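Local structure of TRAP solute Binding Protein (Uncultured marine bacterium, 5I7I) at residues F109-A114 and L233-F238; F142-G147 and V206-I211. The protein binds aromatic acids such as 3-hydroxybenzoate, probably as the extracytoplasmic solute-binding component of a TRAP transporter. One frame throughout, in Å; residues are numbered along the deposited sequence.

Interaction 1: residues F109-A114 and L233-F238. With 3HB (3-hydroxybenzoic acid), chain C.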
ATOM      1  N   PHE A 109       3.594  -7.090 -11.551  1.00  6.40           N
ATOM      2  CA  PHE A 109       3.009  -6.484 -12.740  1.00  7.29           C
ATOM      3  C   PHE A 109       1.488  -6.523 -12.749  1.00  8.72           C
ATOM      4  O   PHE A 109       0.870  -6.407 -13.810  1.00  8.47           O
ATOM      5  CB  PHE A 109       3.647  -7.043 -14.013  1.00  7.61           C
ATOM      6  CG  PHE A 109       5.114  -6.750 -14.075  1.00  8.54           C
ATOM      7  CD1 PHE A 109       5.566  -5.494 -14.428  1.00  7.57           C
ATOM      8  CD2 PHE A 109       6.043  -7.691 -13.683  1.00  8.05           C
ATOM      9  CE1 PHE A 109       6.900  -5.208 -14.436  1.00  9.10           C
ATOM     10  CE2 PHE A 109       7.393  -7.399 -13.689  1.00 10.41           C
ATOM     11  CZ  PHE A 109       7.819  -6.156 -14.061  1.00  8.67           C
ATOM     12  N   MET A 110       0.864  -6.609 -11.560  1.00  7.28           N
ATOM     13  CA  MET A 110      -0.582  -6.474 -11.443  1.00  7.15           C
ATOM     14  C   MET A 110      -1.112  -5.052 -11.606  1.00  6.90           C
ATOM     15  O   MET A 110      -2.189  -4.880 -12.194  1.00  8.76           O
ATOM     16  CB  MET A 110      -1.074  -7.012 -10.104  1.00  8.05           C
ATOM     17  CG  MET A 110      -1.102  -8.496 -10.079  1.00  8.83           C
ATOM     18  SD  MET A 110      -2.381  -9.222 -11.140  1.00 11.54           S
ATOM     19  CE  MET A 110      -3.821  -8.822 -10.195  1.00 15.50           C
ATOM     20  N   PRO A 111      -0.463  -4.012 -11.068  1.00  6.27           N
ATOM     21  CA  PRO A 111      -1.184  -2.739 -10.902  1.00  7.25           C
ATOM     22  C   PRO A 111      -1.200  -1.874 -12.146  1.00  6.94           C
ATOM     23  O   PRO A 111      -0.210  -1.748 -12.869  1.00  9.02           O
ATOM     24  CB  PRO A 111      -0.411  -2.038  -9.778  1.00  8.16           C
ATOM     25  CG  PRO A 111       0.997  -2.518  -9.991  1.00  6.44           C
ATOM     26  CD  PRO A 111       0.855  -3.966 -10.405  1.00  8.44           C
ATOM     27  N   ALA A 112      -2.355  -1.273 -12.388  1.00  7.00           N
ATOM     28  CA  ALA A 112      -2.452  -0.121 -13.277  1.00  6.53           C
ATOM     29  C   ALA A 112      -2.306   1.132 -12.412  1.00  6.94           C
ATOM     30  O   ALA A 112      -1.583   1.107 -11.410  1.00  7.63           O
ATOM     31  CB  ALA A 112      -3.774  -0.160 -14.041  1.00  7.85           C
ATOM     32  N   SER A 113      -2.992   2.217 -12.749  1.00  7.69           N
ATOM     33  CA  SER A 113      -2.981   3.382 -11.875  1.00  8.02           C
ATOM     34  C   SER A 113      -3.505   3.006 -10.485  1.00  7.62           C
ATOM     35  O   SER A 113      -4.244   2.032 -10.309  1.00  6.88           O
ATOM     36  CB  SER A 113      -3.875   4.473 -12.452  1.00  9.39           C
ATOM     37  OG  SER A 113      -5.223   4.052 -12.428  1.00  9.44           O
ATOM     38  N   ALA A 114      -3.146   3.811  -9.485  1.00  7.35           N
ATOM     39  CA  ALA A 114      -3.752   3.600  -8.172  1.00  6.48           C
ATOM     40  C   ALA A 114      -5.256   3.818  -8.222  1.00  6.49           C
ATOM     41  O   ALA A 114      -6.003   3.132  -7.522  1.00  6.50           O
ATOM     42  CB  ALA A 114      -3.122   4.504  -7.117  1.00  7.26           C
ATOM     43  N   LEU A 233       5.411  -2.224 -11.536  1.00  7.12           N
ATOM     44  CA  LEU A 233       6.154  -3.332 -10.946  1.00  6.95           C
ATOM     45  C   LEU A 233       5.320  -4.087  -9.926  1.00  5.90           C
ATOM     46  O   LEU A 233       5.243  -5.318  -9.973  1.00  7.20           O
ATOM     47  CB  LEU A 233       7.421  -2.776 -10.298  1.00  8.98           C
ATOM     48  CG  LEU A 233       8.417  -3.791  -9.776  1.00 13.78           C
ATOM     49  CD1 LEU A 233       9.006  -4.575 -10.963  1.00 16.97           C
ATOM     50  CD2 LEU A 233       9.510  -3.078  -8.971  1.00 14.06           C
ATOM     51  N   TYR A 234       4.687  -3.370  -9.005  1.00  6.74           N
ATOM     52  CA  TYR A 234       3.894  -3.962  -7.940  1.00  5.45           C
ATOM     53  C   TYR A 234       3.176  -2.821  -7.246  1.00  6.21           C
ATOM     54  O   TYR A 234       3.537  -1.643  -7.399  1.00  5.95           O
ATOM     55  CB  TYR A 234       4.768  -4.701  -6.900  1.00  6.14           C
ATOM     56  CG  TYR A 234       5.423  -3.699  -5.969  1.00  6.21           C
ATOM     57  CD1 TYR A 234       6.550  -2.998  -6.354  1.00  6.89           C
ATOM     58  CD2 TYR A 234       4.862  -3.398  -4.724  1.00  6.44           C
ATOM     59  CE1 TYR A 234       7.110  -2.029  -5.536  1.00  7.63           C
ATOM     60  CE2 TYR A 234       5.424  -2.407  -3.897  1.00  6.07           C
ATOM     61  CZ  TYR A 234       6.540  -1.733  -4.311  1.00  8.09           C
ATOM     62  OH  TYR A 234       7.102  -0.722  -3.555  1.00  7.57           O
ATOM     63  N   THR A 235       2.174  -3.187  -6.456  1.00  6.04           N
ATOM     64  CA  THR A 235       1.660  -2.297  -5.432  1.00  6.01           C
ATOM     65  C   THR A 235       1.378  -3.139  -4.205  1.00  4.71           C
ATOM     66  O   THR A 235       1.481  -4.371  -4.237  1.00  6.10           O
ATOM     67  CB  THR A 235       0.403  -1.547  -5.892  1.00  5.75           C
ATOM     68  OG1 THR A 235       0.109  -0.538  -4.943  1.00  6.63           O
ATOM     69  CG2 THR A 235      -0.801  -2.466  -5.983  1.00  7.32           C
ATOM     70  N   THR A 236       1.026  -2.471  -3.109  1.00  5.68           N
ATOM     71  CA  THR A 236       0.646  -3.199  -1.902  1.00  7.10           C
ATOM     72  C   THR A 236      -0.604  -2.568  -1.284  1.00  6.84           C
ATOM     73  O   THR A 236      -0.720  -1.332  -1.238  1.00  7.53           O
ATOM     74  CB  THR A 236       1.808  -3.329  -0.893  1.00  7.68           C
ATOM     75  OG1 THR A 236       1.574  -4.388   0.037  1.00  8.90           O
ATOM     76  CG2 THR A 236       2.051  -2.024  -0.133  1.00  7.82           C
ATOM     77  N   PRO A 237      -1.588  -3.376  -0.898  1.00  5.84           N
ATOM     78  CA  PRO A 237      -2.842  -2.816  -0.380  1.00  5.57           C
ATOM     79  C   PRO A 237      -2.704  -2.142   0.975  1.00  6.22           C
ATOM     80  O   PRO A 237      -2.079  -2.667   1.903  1.00  6.55           O
ATOM     81  CB  PRO A 237      -3.771  -4.026  -0.309  1.00  6.29           C
ATOM     82  CG  PRO A 237      -3.286  -4.897  -1.371  1.00  7.15           C
ATOM     83  CD  PRO A 237      -1.791  -4.763  -1.343  1.00  6.35           C
ATOM     84  N   PHE A 238      -3.318  -0.972   1.064  1.00  5.47           N
ATOM     85  CA  PHE A 238      -3.560  -0.240   2.294  1.00  6.00           C
ATOM     86  C   PHE A 238      -4.947  -0.558   2.842  1.00  5.64           C
ATOM     87  O   PHE A 238      -5.897  -0.750   2.085  1.00  7.58           O
ATOM     88  CB  PHE A 238      -3.537   1.259   2.006  1.00  7.42           C
ATOM     89  CG  PHE A 238      -2.252   1.790   1.436  1.00  6.38           C
ATOM     90  CD1 PHE A 238      -1.023   1.433   1.962  1.00  7.06           C
ATOM     91  CD2 PHE A 238      -2.305   2.706   0.406  1.00  8.00           C
ATOM     92  CE1 PHE A 238       0.153   1.977   1.454  1.00  5.95           C
ATOM     93  CE2 PHE A 238      -1.147   3.277  -0.108  1.00  6.68           C
ATOM     94  CZ  PHE A 238       0.085   2.911   0.429  1.00  6.84           C
TER
HETATM   95  C1' 3HB C 401       5.612   0.799   2.248  1.00  6.71           C
HETATM   96  O1' 3HB C 401       6.266   0.472   1.224  1.00  6.21           O
HETATM   97  O2' 3HB C 401       5.733   0.140   3.312  1.00  6.74           O
HETATM   98  C1  3HB C 401       4.718   2.032   2.234  1.00  5.35           C
HETATM   99  C2  3HB C 401       4.459   2.669   1.022  1.00  6.65           C
HETATM  100  C3  3HB C 401       3.663   3.788   0.989  1.00  6.31           C
HETATM  101  C4  3HB C 401       3.143   4.300   2.148  1.00  5.94           C
HETATM  102  C5  3HB C 401       3.397   3.664   3.360  1.00  6.92           C
HETATM  103  C6  3HB C 401       4.187   2.534   3.409  1.00  6.66           C
HETATM  104  O3  3HB C 401       3.417   4.400  -0.219  1.00  7.59           O
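The ring of Pro111 lies over the backbone between Tyr234 and Thr235, with Pro111 CG 3.5 Å from Tyr234 C. On the same proline, CB packs against the methyl of Thr235, 3.8 Å from CG2. With chi1 at -170°, Thr235 holds OG1 anti to the backbone N, which leaves the methyl for Pro111 while the hydroxyl bonds to the carbonyl oxygen of His144. At the other end of the contact Phe109 N donates to Leu233 O over 2.9 Å. The bond is nearly straight at hydrogen (172°), although the donor sits well above the carbonyl plane. Leu233 O also lies over one face of the Phe109 ring, whose outer rim carries the apolar part of the contact: CZ comes within 3.7 Å of Leu233 CD1. Behind this pair, helix 297-320 packs on Phe109 and helix 172-180 on Leu233. Further along, Phe238 meets the bound 3-hydroxybenzoate with one end of its ring. Its CZ stands 3.7 Å from O3, which lies at the ring edge and in its plane; CE1 is 3.8 Å from ligand atom C4. The contact thus joins the loop leading into helix 114-126 to the approach to strand 237-243, where the chain has come over from strand 223-227 of the other sheet, as in the two-domain, periplasmic-binding-protein-like fold of TRAP solute receptors; that strand brings Phe238 to the ligand pocket.

Interaction 2: residues F142-G147 and V206-I211. With 3HB (3-hydroxybenzoic acid), chain C.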
ATOM      1  N   PHE A 142      -7.352   0.266  -0.617  1.00  5.90           N
ATOM      2  CA  PHE A 142      -6.808   0.944  -1.785  1.00  5.83           C
ATOM      3  C   PHE A 142      -5.306   0.692  -1.816  1.00  6.13           C
ATOM      4  O   PHE A 142      -4.793  -0.138  -1.061  1.00  6.50           O
ATOM      5  CB  PHE A 142      -7.212   2.420  -1.803  1.00  6.96           C
ATOM      6  CG  PHE A 142      -6.835   3.222  -0.587  1.00  6.36           C
ATOM      7  CD1 PHE A 142      -7.701   3.322   0.497  1.00  6.77           C
ATOM      8  CD2 PHE A 142      -5.643   3.926  -0.545  1.00  5.89           C
ATOM      9  CE1 PHE A 142      -7.387   4.117   1.575  1.00  7.50           C
ATOM     10  CE2 PHE A 142      -5.331   4.726   0.535  1.00  7.50           C
ATOM     11  CZ  PHE A 142      -6.204   4.803   1.596  1.00  7.12           C
ATOM     12  N   CYS A 143      -4.585   1.373  -2.704  1.00  5.22           N
ATOM     13  CA  CYS A 143      -3.177   1.061  -2.879  1.00  6.25           C
ATOM     14  C   CYS A 143      -2.455   2.277  -3.419  1.00  5.88           C
ATOM     15  O   CYS A 143      -3.073   3.248  -3.855  1.00  6.90           O
ATOM     16  CB  CYS A 143      -2.993  -0.147  -3.799  1.00  6.52           C
ATOM     17  SG  CYS A 143      -3.620   0.095  -5.469  1.00  7.20           S
ATOM     18  N   HIS A 144      -1.132   2.184  -3.436  1.00  6.41           N
ATOM     19  CA  HIS A 144      -0.300   3.239  -3.984  1.00  5.92           C
ATOM     20  C   HIS A 144      -0.108   3.051  -5.494  1.00  5.57           C
ATOM     21  O   HIS A 144      -0.362   1.988  -6.063  1.00  6.46           O
ATOM     22  CB  HIS A 144       1.033   3.354  -3.227  1.00  5.75           C
ATOM     23  CG  HIS A 144       1.874   2.106  -3.145  1.00  6.13           C
ATOM     24  ND1 HIS A 144       2.602   1.613  -4.211  1.00  6.28           N
ATOM     25  CD2 HIS A 144       2.198   1.323  -2.082  1.00  7.80           C
ATOM     26  CE1 HIS A 144       3.306   0.564  -3.813  1.00  5.95           C
ATOM     27  NE2 HIS A 144       3.096   0.377  -2.523  1.00  7.23           N
ATOM     28  N   ALA A 145       0.312   4.114  -6.158  1.00  6.10           N
ATOM     29  CA  ALA A 145       0.743   3.971  -7.541  1.00  7.02           C
ATOM     30  C   ALA A 145       1.904   2.985  -7.598  1.00  5.53           C
ATOM     31  O   ALA A 145       2.598   2.784  -6.609  1.00  5.90           O
ATOM     32  CB  ALA A 145       1.172   5.327  -8.081  1.00  7.91           C
ATOM     33  N   PRO A 146       2.125   2.330  -8.729  1.00  6.06           N
ATOM     34  CA  PRO A 146       3.147   1.277  -8.755  1.00  7.31           C
ATOM     35  C   PRO A 146       4.475   1.700  -8.154  1.00  6.51           C
ATOM     36  O   PRO A 146       4.984   2.796  -8.397  1.00  7.38           O
ATOM     37  CB  PRO A 146       3.273   0.941 -10.236  1.00  8.81           C
ATOM     38  CG  PRO A 146       1.910   1.223 -10.778  1.00  9.83           C
ATOM     39  CD  PRO A 146       1.438   2.455 -10.025  1.00  8.94           C
ATOM     40  N   GLY A 147       5.030   0.822  -7.342  1.00  5.94           N
ATOM     41  CA  GLY A 147       6.313   1.088  -6.738  1.00  6.03           C
ATOM     42  C   GLY A 147       7.464   1.127  -7.728  1.00  5.77           C
ATOM     43  O   GLY A 147       7.396   0.599  -8.842  1.00  7.38           O
ATOM     44  N   VAL A 206      12.196  -1.019  -2.539  1.00  6.38           N
ATOM     45  CA  VAL A 206      11.053  -0.621  -3.347  1.00  6.02           C
ATOM     46  C   VAL A 206      10.079   0.174  -2.491  1.00  6.14           C
ATOM     47  O   VAL A 206       9.810  -0.180  -1.333  1.00  6.60           O
ATOM     48  CB  VAL A 206      10.360  -1.787  -4.076  1.00  6.29           C
ATOM     49  CG1 VAL A 206      11.249  -2.337  -5.142  1.00  7.03           C
ATOM     50  CG2 VAL A 206       9.912  -2.843  -3.117  1.00  6.82           C
ATOM     51  N   VAL A 207       9.616   1.288  -3.053  1.00  5.14           N
ATOM     52  CA  VAL A 207       8.518   2.116  -2.559  1.00  5.99           C
ATOM     53  C   VAL A 207       8.034   2.940  -3.737  1.00  4.27           C
ATOM     54  O   VAL A 207       8.804   3.203  -4.669  1.00  5.95           O
ATOM     55  CB  VAL A 207       8.932   3.113  -1.455  1.00  6.61           C
ATOM     56  CG1 VAL A 207       8.922   2.475  -0.081  1.00  7.04           C
ATOM     57  CG2 VAL A 207      10.292   3.737  -1.726  1.00  6.76           C
ATOM     58  N   PRO A 208       6.804   3.420  -3.714  1.00  5.54           N
ATOM     59  CA  PRO A 208       6.416   4.478  -4.643  1.00  5.53           C
ATOM     60  C   PRO A 208       7.122   5.770  -4.259  1.00  5.31           C
ATOM     61  O   PRO A 208       7.718   5.891  -3.194  1.00  7.00           O
ATOM     62  CB  PRO A 208       4.903   4.583  -4.444  1.00  5.60           C
ATOM     63  CG  PRO A 208       4.735   4.244  -2.985  1.00  7.33           C
ATOM     64  CD  PRO A 208       5.778   3.200  -2.671  1.00  6.14           C
ATOM     65  N   TRP A 209       7.056   6.760  -5.142  1.00  5.72           N
ATOM     66  CA  TRP A 209       7.684   8.042  -4.826  1.00  7.06           C
ATOM     67  C   TRP A 209       7.063   8.682  -3.589  1.00  7.69           C
ATOM     68  O   TRP A 209       7.764   9.346  -2.825  1.00  7.07           O
ATOM     69  CB  TRP A 209       7.529   9.008  -5.988  1.00  6.03           C
ATOM     70  CG  TRP A 209       8.185   8.682  -7.277  1.00  5.81           C
ATOM     71  CD1 TRP A 209       7.558   8.409  -8.463  1.00  7.62           C
ATOM     72  CD2 TRP A 209       9.589   8.672  -7.560  1.00  7.52           C
ATOM     73  NE1 TRP A 209       8.478   8.222  -9.454  1.00  7.22           N
ATOM     74  CE2 TRP A 209       9.733   8.384  -8.931  1.00  7.56           C
ATOM     75  CE3 TRP A 209      10.735   8.902  -6.798  1.00  7.03           C
ATOM     76  CZ2 TRP A 209      10.972   8.311  -9.547  1.00  8.93           C
ATOM     77  CZ3 TRP A 209      11.957   8.839  -7.412  1.00  7.02           C
ATOM     78  CH2 TRP A 209      12.070   8.546  -8.780  1.00  8.52           C
ATOM     79  N   GLU A 210       5.740   8.544  -3.405  1.00  5.44           N
ATOM     80  CA  GLU A 210       5.001   9.464  -2.534  1.00  6.81           C
ATOM     81  C   GLU A 210       5.449   9.387  -1.091  1.00  7.08           C
ATOM     82  O   GLU A 210       5.365  10.389  -0.372  1.00  7.06           O
ATOM     83  CB  GLU A 210       3.494   9.189  -2.623  1.00  7.99           C
ATOM     84  CG  GLU A 210       3.044   7.840  -2.045  1.00  5.98           C
ATOM     85  CD  GLU A 210       2.623   7.889  -0.586  1.00  6.49           C
ATOM     86  OE1 GLU A 210       2.382   6.800  -0.006  1.00  7.56           O
ATOM     87  OE2 GLU A 210       2.517   8.996  -0.005  1.00  7.13           O
ATOM     88  N   ILE A 211       5.898   8.211  -0.639  1.00  6.92           N
ATOM     89  CA  ILE A 211       6.281   8.012   0.761  1.00  6.83           C
ATOM     90  C   ILE A 211       7.697   8.492   1.031  1.00  7.05           C
ATOM     91  O   ILE A 211       8.076   8.660   2.192  1.00  8.77           O
ATOM     92  CB  ILE A 211       6.069   6.527   1.168  1.00  6.15           C
ATOM     93  CG1 ILE A 211       6.152   6.329   2.686  1.00  7.84           C
ATOM     94  CG2 ILE A 211       7.048   5.624   0.450  1.00  7.10           C
ATOM     95  CD1 ILE A 211       5.117   7.104   3.479  1.00  9.61           C
TER
HETATM   96  C1' 3HB C 401       5.612   0.799   2.248  1.00  6.71           C
HETATM   97  O1' 3HB C 401       6.266   0.472   1.224  1.00  6.21           O
HETATM   98  O2' 3HB C 401       5.733   0.140   3.312  1.00  6.74           O
HETATM   99  C1  3HB C 401       4.718   2.032   2.234  1.00  5.35           C
HETATM  100  C2  3HB C 401       4.459   2.669   1.022  1.00  6.65           C
HETATM  101  C3  3HB C 401       3.663   3.788   0.989  1.00  6.31           C
HETATM  102  C4  3HB C 401       3.143   4.300   2.148  1.00  5.94           C
HETATM  103  C5  3HB C 401       3.397   3.664   3.360  1.00  6.92           C
HETATM  104  C6  3HB C 401       4.187   2.534   3.409  1.00  6.66           C
HETATM  105  O3  3HB C 401       3.417   4.400  -0.219  1.00  7.59           O
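His144 and Pro208 cross at about a right angle, the proline ring standing over one face of the imidazole in a CH-pi contact. They meet in the ligand cleft of the TRAP solute-binding fold, where the segment leaving strand 136-143 passes the end of strand 204-207. Pro208 CG lies 3.7 Å from the imidazole centroid, displaced toward the rim, while CD faces CE1 and NE2. A chi1 of 56° tucks the imidazole between its own backbone N and carbonyl carbon, and from there ND1 donates to Ala145 O, 2.7 Å away. This oxygen lies almost in the imidazole plane, and the bond fixes the rotation of the ring that Pro208 covers. Ala145 O also touches Pro208 CB at 3.6 Å. With His144 cut back to an alanine, Pro208 would probably lose the flat ring it rests on, and a gap would be likely to open beside the ligand hydroxyl. Ile211 packs CG1 and CD1 against the ligand ring, with CD1 3.7 Å from C4. Glu210, its chain bent at chi2, holds OE2 to Asn38 and turns OE1 to the ligand, accepting a hydrogen bond of 2.6 Å from hydroxyl O3.

Interactions 1 and 2 lie with their centres about 8 Å apart and join directly. Strands 237-243 and 136-143 are antiparallel neighbours in one sheet, where Phe238 N lies 2.7 Å from Phe142 O, a probable hydrogen bond. The Thr235 OG1 to His144 O bond, 2.8 Å, ties the two loops together, and the rings of Tyr234 and His144 meet nearly at right angles. Both contacts reach the hydroxyl side of 3-hydroxybenzoate, and interaction 2 also touches its carboxylate through Val207. Interaction 1 offers the ring of Phe238, whereas interaction 2 supplies the acceptor, Glu210, along with His144, Pro208 and Ile211. Tyr94 and Arg168, from other parts of the chain, add further hydrogen bonds to the ligand.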